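Local coordinates for protein diaminopimelate decarboxylase (Psychromonas ingrahamii, PDB 4XG1) that probably catalyses the pyridoxal 5'-phosphate-dependent decarboxylation of meso-2,6-diaminopimelate to L-lysine, the closing step of the DAP pathway, at residues F79-V82 / E86-R89; C122-S127 / I272-R277. One frame throughout, in Å; residues are numbered along the deposited sequence.

Contact 1 of 2, residues F79-V82 / E86-R89. With LLP ((2S)-2-amino-6-[[3-hydroxy-2-methyl-5-(phosphonooxymethyl)pyridin-4-yl]methylideneamino]hexanoic acid), chain T; SCN (thiocyanate ion), chain E.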
# COMPACT_ATOMS: atom_id res chain seq x y z
N PHE B 79 -2.74 14.13 -19.71
CA PHE B 79 -2.72 13.29 -18.53
C PHE B 79 -3.67 12.15 -18.68
O PHE B 79 -4.77 12.31 -19.21
CB PHE B 79 -3.10 14.11 -17.32
CG PHE B 79 -2.12 15.19 -17.03
CD1 PHE B 79 -0.98 14.93 -16.28
CD2 PHE B 79 -2.31 16.48 -17.54
CE1 PHE B 79 -0.04 15.92 -16.04
CE2 PHE B 79 -1.37 17.47 -17.32
CZ PHE B 79 -0.24 17.20 -16.57
N ASP B 80 -3.24 10.98 -18.24
CA ASP B 80 -4.11 9.81 -18.16
C ASP B 80 -4.43 9.61 -16.67
O ASP B 80 -3.51 9.53 -15.85
CB ASP B 80 -3.36 8.61 -18.75
CG ASP B 80 -4.12 7.32 -18.60
OD1 ASP B 80 -5.38 7.34 -18.71
OD2 ASP B 80 -3.44 6.27 -18.40
N ILE B 81 -5.70 9.55 -16.34
CA ILE B 81 -6.14 9.50 -14.98
C ILE B 81 -7.00 8.29 -14.78
O ILE B 81 -7.55 7.75 -15.75
CB ILE B 81 -6.99 10.73 -14.58
CG1 ILE B 81 -8.36 10.71 -15.26
CG2 ILE B 81 -6.24 12.03 -14.85
CD1 ILE B 81 -9.25 11.85 -14.83
N VAL B 82 -7.13 7.86 -13.52
CA VAL B 82 -7.98 6.73 -13.17
C VAL B 82 -8.98 6.98 -12.08
O VAL B 82 -9.67 6.05 -11.66
CB VAL B 82 -7.14 5.49 -12.76
CG1 VAL B 82 -6.27 5.06 -13.94
CG2 VAL B 82 -6.26 5.81 -11.56
N GLU B 86 -7.59 11.85 -9.12
CA GLU B 86 -6.54 12.21 -10.08
C GLU B 86 -6.97 13.36 -10.94
O GLU B 86 -6.17 14.22 -11.27
CB GLU B 86 -6.07 11.01 -10.91
CG GLU B 86 -5.28 10.01 -10.07
CD GLU B 86 -4.57 8.93 -10.87
OE1 GLU B 86 -4.86 8.79 -12.08
OE2 GLU B 86 -3.71 8.22 -10.30
N LEU B 87 -8.24 13.39 -11.30
CA LEU B 87 -8.78 14.50 -12.06
C LEU B 87 -8.52 15.81 -11.32
O LEU B 87 -8.00 16.76 -11.90
CB LEU B 87 -10.28 14.33 -12.28
CG LEU B 87 -11.05 15.52 -12.88
CD1 LEU B 87 -10.51 15.90 -14.24
CD2 LEU B 87 -12.53 15.22 -12.98
N MET B 88 -8.86 15.83 -10.03
CA MET B 88 -8.69 17.06 -9.21
C MET B 88 -7.24 17.40 -9.01
O MET B 88 -6.88 18.57 -8.97
CB MET B 88 -9.42 16.92 -7.87
CG MET B 88 -10.94 16.76 -8.02
SD MET B 88 -11.65 18.03 -9.12
CE MET B 88 -12.90 17.10 -10.00
N ARG B 89 -6.39 16.40 -8.88
CA ARG B 89 -4.97 16.65 -8.76
C ARG B 89 -4.47 17.37 -10.00
O ARG B 89 -3.77 18.37 -9.92
CB ARG B 89 -4.17 15.35 -8.59
CG ARG B 89 -4.08 14.85 -7.17
CD ARG B 89 -3.27 13.56 -7.06
NE ARG B 89 -2.95 13.23 -5.68
CZ ARG B 89 -2.04 13.86 -4.95
NH1 ARG B 89 -1.27 14.83 -5.45
NH2 ARG B 89 -1.86 13.53 -3.68
N1 LLP T . -2.31 3.31 -18.83
C2 LLP T . -3.07 2.42 -18.17
C2' LLP T . -4.49 2.21 -18.61
C3 LLP T . -2.47 1.71 -17.03
O3 LLP T . -3.18 0.78 -16.35
C4 LLP T . -1.07 1.98 -16.67
C4' LLP T . -0.36 1.29 -15.54
C5 LLP T . -0.34 2.98 -17.47
C6 LLP T . -1.02 3.60 -18.50
C5' LLP T . 1.09 3.36 -17.19
OP4 LLP T . 1.96 2.31 -17.29
P LLP T . 3.54 2.45 -17.12
OP1 LLP T . 3.71 3.27 -15.85
OP2 LLP T . 4.14 1.02 -17.15
OP3 LLP T . 4.10 3.06 -18.42
N LLP T . 2.32 -0.77 -9.24
CA LLP T . 3.07 -1.44 -10.39
CB LLP T . 2.82 -0.70 -11.70
CG LLP T . 1.72 -1.26 -12.59
CD LLP T . 0.78 -0.18 -13.08
CE LLP T . -0.17 -0.76 -14.14
NZ LLP T . -1.04 0.18 -14.89
C LLP T . 4.55 -1.36 -10.11
O LLP T . 4.99 -0.74 -9.16
OXT LLP T . 5.37 -1.89 -10.84
S SCN E . -1.45 9.43 -4.54
C SCN E . -2.60 10.14 -3.89
N SCN E . -3.50 10.68 -3.40
O HOH W 1 -3.11 7.55 -13.96

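Contact 2 of 2, residues C122-S127 / I272-R277. With LLP ((2S)-2-amino-6-[[3-hydroxy-2-methyl-5-(phosphonooxymethyl)pyridin-4-yl]methylideneamino]hexanoic acid), chain T.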
# COMPACT_ATOMS: atom_id res chain seq x y z
N CYS B 122 -11.55 12.22 -23.35
CA CYS B 122 -12.00 10.87 -23.69
C CYS B 122 -12.10 9.95 -22.47
O CYS B 122 -11.28 10.03 -21.57
CB CYS B 122 -11.03 10.26 -24.74
SG CYS B 122 -11.70 8.91 -25.70
N PHE B 123 -13.08 9.08 -22.47
CA PHE B 123 -13.22 8.00 -21.51
C PHE B 123 -12.76 6.71 -22.18
O PHE B 123 -13.33 6.31 -23.16
CB PHE B 123 -14.67 7.83 -21.09
CG PHE B 123 -15.22 8.97 -20.29
CD1 PHE B 123 -15.67 10.13 -20.91
CD2 PHE B 123 -15.29 8.88 -18.90
CE1 PHE B 123 -16.18 11.19 -20.18
CE2 PHE B 123 -15.80 9.93 -18.15
CZ PHE B 123 -16.24 11.09 -18.79
N ASN B 124 -11.72 6.07 -21.66
CA ASN B 124 -11.29 4.78 -22.15
C ASN B 124 -12.12 3.71 -21.45
O ASN B 124 -11.84 3.37 -20.30
CB ASN B 124 -9.81 4.59 -21.88
CG ASN B 124 -8.95 5.52 -22.72
OD1 ASN B 124 -9.37 5.96 -23.80
ND2 ASN B 124 -7.75 5.85 -22.23
N VAL B 125 -13.13 3.19 -22.14
CA VAL B 125 -14.12 2.28 -21.55
C VAL B 125 -13.66 0.82 -21.55
O VAL B 125 -13.08 0.33 -22.53
CB VAL B 125 -15.48 2.38 -22.29
CG1 VAL B 125 -16.51 1.40 -21.73
CG2 VAL B 125 -16.03 3.78 -22.20
N GLU B 126 -14.01 0.12 -20.47
CA GLU B 126 -13.52 -1.23 -20.18
C GLU B 126 -14.61 -2.29 -20.02
O GLU B 126 -14.33 -3.45 -19.92
CB GLU B 126 -12.71 -1.20 -18.87
CG GLU B 126 -11.56 -0.19 -18.93
CD GLU B 126 -10.21 -0.73 -18.47
OE1 GLU B 126 -10.07 -1.97 -18.42
OE2 GLU B 126 -9.31 0.10 -18.18
N SER B 127 -15.87 -1.88 -20.00
CA SER B 127 -16.93 -2.85 -20.00
C SER B 127 -18.15 -2.31 -20.71
O SER B 127 -18.26 -1.10 -20.97
CB SER B 127 -17.28 -3.24 -18.59
OG SER B 127 -18.06 -2.23 -17.98
N ILE B 272 -2.17 8.68 -29.17
CA ILE B 272 -2.07 9.00 -27.77
C ILE B 272 -1.24 7.95 -27.05
O ILE B 272 -1.44 6.76 -27.24
CB ILE B 272 -3.46 9.16 -27.14
CG1 ILE B 272 -4.13 10.42 -27.69
CG2 ILE B 272 -3.35 9.27 -25.61
CD1 ILE B 272 -5.58 10.58 -27.32
N PHE B 273 -0.31 8.42 -26.24
CA PHE B 273 0.52 7.58 -25.38
C PHE B 273 0.35 7.92 -23.91
O PHE B 273 0.22 9.09 -23.53
CB PHE B 273 1.99 7.78 -25.72
CG PHE B 273 2.30 7.55 -27.14
CD1 PHE B 273 2.14 8.57 -28.07
CD2 PHE B 273 2.76 6.32 -27.57
CE1 PHE B 273 2.43 8.36 -29.40
CE2 PHE B 273 3.06 6.11 -28.90
CZ PHE B 273 2.89 7.13 -29.81
N GLU B 274 0.43 6.89 -23.07
CA GLU B 274 0.15 7.02 -21.64
C GLU B 274 1.30 6.54 -20.78
O GLU B 274 1.11 5.76 -19.89
CB GLU B 274 -1.09 6.22 -21.30
CG GLU B 274 -2.37 6.66 -21.98
CD GLU B 274 -3.53 5.75 -21.65
OE1 GLU B 274 -3.31 4.61 -21.19
OE2 GLU B 274 -4.69 6.14 -21.84
N PRO B 275 2.53 6.98 -21.07
CA PRO B 275 3.60 6.45 -20.27
C PRO B 275 3.59 6.95 -18.79
O PRO B 275 3.28 8.10 -18.53
CB PRO B 275 4.85 6.98 -20.99
CG PRO B 275 4.40 8.27 -21.56
CD PRO B 275 3.01 8.01 -22.01
N GLY B 276 4.02 6.09 -17.87
CA GLY B 276 4.22 6.48 -16.47
C GLY B 276 5.62 6.18 -15.99
O GLY B 276 6.46 7.09 -15.86
N ARG B 277 5.88 4.90 -15.79
CA ARG B 277 7.19 4.43 -15.35
C ARG B 277 8.37 5.00 -16.16
O ARG B 277 9.35 5.44 -15.59
CB ARG B 277 7.23 2.91 -15.40
CG ARG B 277 8.45 2.28 -14.78
CD ARG B 277 8.56 0.78 -15.03
NE ARG B 277 7.31 0.05 -14.95
CZ ARG B 277 6.78 -0.50 -13.87
NH1 ARG B 277 7.32 -0.43 -12.68
NH2 ARG B 277 5.61 -1.12 -14.00
N1 LLP T . -2.31 3.31 -18.83
C2 LLP T . -3.07 2.42 -18.17
C2' LLP T . -4.49 2.21 -18.61
C3 LLP T . -2.47 1.71 -17.03
O3 LLP T . -3.18 0.78 -16.35
C4 LLP T . -1.07 1.98 -16.67
C4' LLP T . -0.36 1.29 -15.54
C5 LLP T . -0.34 2.98 -17.47
C6 LLP T . -1.02 3.60 -18.50
C5' LLP T . 1.09 3.36 -17.19
OP4 LLP T . 1.96 2.31 -17.29
P LLP T . 3.54 2.45 -17.12
OP1 LLP T . 3.71 3.27 -15.85
OP2 LLP T . 4.14 1.02 -17.15
OP3 LLP T . 4.10 3.06 -18.42
N LLP T . 2.32 -0.77 -9.24
CA LLP T . 3.07 -1.44 -10.39
CB LLP T . 2.82 -0.70 -11.70
CG LLP T . 1.72 -1.26 -12.59
CD LLP T . 0.78 -0.18 -13.08
CE LLP T . -0.17 -0.76 -14.14
NZ LLP T . -1.04 0.18 -14.89
C LLP T . 4.55 -1.36 -10.11
O LLP T . 4.99 -0.74 -9.16
OXT LLP T . 5.37 -1.89 -10.84

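Contact 1 of 2, residues F79-V82 / E86-R89
I81 lays its side chain over the first turn of helix 84-92, its CB against the CB of E86 (3.8 Å) and its CD1 against the CB of L87 (3.7 Å). The two branches divide the work: CG2 stays beside E86, while CG1, held between the backbone N and the carbonyl carbon (chi1 70°), carries CD1 across to L87. E86 runs past I81 the other way, extended beyond CG, and delivers its carboxylate to the strand end. OE1 of E86 accepts the backbone N-H of V82 at 2.8 Å, a bent bond (145°) that arrives from above the carboxylate plane, 41° out of it. CG2 of V82 lies 3.3 Å from OE1 of E86. A water donates to OE1 of E86 and to the carbonyl O of D80, so one buried oxygen is gripped twice. Were E86 an alanine, the V82 N-H would probably lose its acceptor, the water would be left with the D80 carbonyl, and a gap would open beside CG2 of V82. On the strand's other side D80 turns away from the helix: its OD1 is hydrogen-bonded to S103, and its OD2 stands 3.2 Å from N1 of the cofactor ring. R89 makes a salt bridge to E416 of the second subunit. The whole is the strand-to-helix turn of a beta-alpha-beta unit in a TIM barrel, whose strand ends here supply the pyridoxal phosphate pocket.

Contact 2 of 2, residues C122-S127 / I272-R277
This is a small polar contact across the mouth of the barrel, where N124 of strand 122-125 and E274, just past strand 270-273, meet through their side chains, the two strands not being neighbours in the sheet. ND2 of N124 lies 3.1 Å from OE2 of E274; the side chains approach head-on, and the amide is turned 42° against the carboxylate. The same ND2 makes a weak hydrogen bond to D236, whose carboxylate also lies close to OE2 of E274. In the eight-stranded TIM barrel the two strands stand opposite each other, so N124 and E274 meet by pointing into the barrel. E274, extended beyond CG, puts its other oxygen, OE1, 2.9 Å from N1 of the cofactor ring; in related decarboxylases such as ornithine decarboxylase a glutamate faces the ring nitrogen, and E274 probably acts likewise. Beyond it the chain turns to the phosphate: G276 N bonds LLP OP3 at 3.1 Å. At the N-terminal end of helix 277-280, R277 N bonds LLP OP1 at 2.7 Å. Bent at chi3 (-39°), the R277 side chain brings its guanidinium edge to the lysine carboxylate of the ligand, NH1 and NH2 both donating to OXT.

Contact 1 closes locally, within one beta-alpha-beta unit, before contact 2 joins strands 145 residues apart; their centres are about 11 Å from each other. All the strands belong to one parallel barrel sheet, in which strands 78-81 and 270-273 flank strand 54-59. The contacts meet at the cofactor: OD2 of D80 and OE1 of E274 lie 3.3 Å apart, and both face the ring nitrogen, which, if protonated, would probably ease their closeness. Both contacts also reach the second subunit, which lends E349 to the ligand. The pair illustrates how a barrel builds one site: neighbouring turns and distant strand ends present their side chains to a single bound group.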